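Local structure of tRNA threonylcarbamoyladenosine dehydratase (Escherichia coli, 4D79) at residues 7-10 / 11-15. The protein catalyses the ATP-dependent dehydration of threonylcarbamoyladenosine at position 37 to its cyclic form in tRNAs that read codons beginning with adenine. Sequence-based numbering, arbitrary orientation.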
loop_
_atom_site.group_PDB
_atom_site.type_symbol
_atom_site.label_atom_id
_atom_site.label_comp_id
_atom_site.label_asym_id
_atom_site.label_seq_id
_atom_site.Cartn_x
_atom_site.Cartn_y
_atom_site.Cartn_z
ATOM N N ASP B 7 26.516 -6.380 6.407
ATOM C CA ASP B 7 26.198 -5.365 7.403
ATOM C C ASP B 7 25.253 -4.331 6.823
ATOM O O ASP B 7 24.332 -3.893 7.505
ATOM C CB ASP B 7 27.472 -4.678 7.902
ATOM C CG ASP B 7 28.276 -5.537 8.891
ATOM O OD1 ASP B 7 27.746 -6.510 9.474
ATOM O OD2 ASP B 7 29.450 -5.192 9.118
ATOM N N ALA B 8 25.432 -3.974 5.550
ATOM C CA ALA B 8 24.508 -3.045 4.895
ATOM C C ALA B 8 23.086 -3.599 4.826
ATOM O O ALA B 8 22.120 -2.863 5.041
ATOM C CB ALA B 8 25.013 -2.697 3.503
ATOM N N TRP B 9 22.945 -4.881 4.486
ATOM C CA TRP B 9 21.652 -5.545 4.496
ATOM C C TRP B 9 21.003 -5.465 5.868
ATOM O O TRP B 9 19.786 -5.232 5.980
ATOM C CB TRP B 9 21.860 -6.987 4.075
ATOM C CG TRP B 9 20.639 -7.783 3.705
ATOM C CD1 TRP B 9 19.627 -8.147 4.513
ATOM C CD2 TRP B 9 20.365 -8.334 2.429
ATOM N NE1 TRP B 9 18.719 -8.897 3.816
ATOM C CE2 TRP B 9 19.154 -9.025 2.527
ATOM C CE3 TRP B 9 21.041 -8.322 1.204
ATOM C CZ2 TRP B 9 18.583 -9.685 1.441
ATOM C CZ3 TRP B 9 20.492 -8.985 0.140
ATOM C CH2 TRP B 9 19.278 -9.665 0.262
ATOM N N ARG B 10 21.774 -5.706 6.930
ATOM C CA ARG B 10 21.180 -5.579 8.257
ATOM C C ARG B 10 20.784 -4.135 8.579
ATOM O O ARG B 10 19.860 -3.923 9.364
ATOM C CB ARG B 10 22.100 -6.131 9.337
ATOM C CG ARG B 10 21.959 -7.628 9.575
ATOM C CD ARG B 10 22.762 -8.055 10.818
ATOM N NE ARG B 10 24.154 -7.883 10.517
ATOM C CZ ARG B 10 24.900 -8.786 9.899
ATOM N NH1 ARG B 10 24.417 -9.969 9.543
ATOM N NH2 ARG B 10 26.146 -8.495 9.648
ATOM N N GLN B 11 21.465 -3.133 8.026
ATOM C CA GLN B 11 21.011 -1.759 8.256
ATOM C C GLN B 11 19.685 -1.517 7.545
ATOM O O GLN B 11 18.787 -0.855 8.081
ATOM C CB GLN B 11 22.050 -0.757 7.761
ATOM C CG GLN B 11 23.308 -0.683 8.654
ATOM C CD GLN B 11 22.970 -0.468 10.103
ATOM O OE1 GLN B 11 23.089 -1.380 10.928
ATOM N NE2 GLN B 11 22.513 0.729 10.422
ATOM N N ARG B 12 19.569 -2.000 6.310
ATOM C CA ARG B 12 18.338 -1.806 5.541
ATOM C C ARG B 12 17.175 -2.565 6.166
ATOM O O ARG B 12 16.050 -2.057 6.204
ATOM C CB ARG B 12 18.551 -2.239 4.101
ATOM C CG ARG B 12 19.508 -1.373 3.333
ATOM C CD ARG B 12 19.596 -1.771 1.864
ATOM N NE ARG B 12 20.363 -0.744 1.177
ATOM C CZ ARG B 12 21.655 -0.803 0.898
ATOM N NH1 ARG B 12 22.367 -1.909 1.108
ATOM N NH2 ARG B 12 22.213 0.226 0.294
ATOM N N PHE B 13 17.430 -3.781 6.685
ATOM C CA PHE B 13 16.342 -4.698 7.034
ATOM C C PHE B 13 16.360 -5.123 8.496
ATOM O O PHE B 13 15.668 -6.066 8.873
ATOM C CB PHE B 13 16.354 -5.890 6.076
ATOM C CG PHE B 13 16.201 -5.468 4.651
ATOM C CD1 PHE B 13 15.022 -4.853 4.217
ATOM C CD2 PHE B 13 17.220 -5.642 3.748
ATOM C CE1 PHE B 13 14.890 -4.437 2.897
ATOM C CE2 PHE B 13 17.087 -5.230 2.440
ATOM C CZ PHE B 13 15.931 -4.602 2.021
ATOM N N GLY B 14 17.022 -4.345 9.363
ATOM C CA GLY B 14 16.963 -4.627 10.795
ATOM C C GLY B 14 15.542 -4.665 11.330
ATOM O O GLY B 14 15.202 -5.515 12.156
ATOM N N GLY B 15 14.686 -3.755 10.855
ATOM C CA GLY B 15 13.292 -3.772 11.268
ATOM C C GLY B 15 12.538 -5.014 10.814
ATOM O O GLY B 15 11.606 -5.459 11.490
HETATM O O HOH W 1 24.729 -3.472 10.230
#
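Asp7 O takes two bonds, one from Gln11 N at 3.0 Å and one from a water at 2.8 Å. This is the first turn of helix 7-20, the N-terminal helix of a HesA/MoeB/ThiF-family subunit. The same water also donates to Gln11 OE1 at 2.7 Å. The Gln11 chain bends at chi2 (-52°), which folds its amide group back toward that water. The i to i+4 pattern continues with Arg12 N to Ala8 O and Phe13 N to Trp9 O. On the exposed side, Arg10 NH2 forms a salt bridge with Asp7 OD1 at 2.6 Å. The carboxylate oxygen lies close to the guanidinium plane, at its edge.

The buried side carries an edge-to-face aromatic pair. Phe13 turns its edge to one face of the Trp9 five-membered ring, with the planes at 60°. Trp9 CG is anti to the backbone N (chi1 -166°), and this sets the indole beside Phe13. Helix 22-29 adds Ala29 against Trp9 and Leu25 against Phe13. Thr70 of the second subunit also packs on Phe13, which places this ring at the dimer interface. An alanine in place of Trp9 would probably leave the Phe13 edge without its aromatic face and open a gap beside Ala29. Phe13 CD2 sits 3.6 Å from Trp9 CD1 and equally near Trp9 NE1.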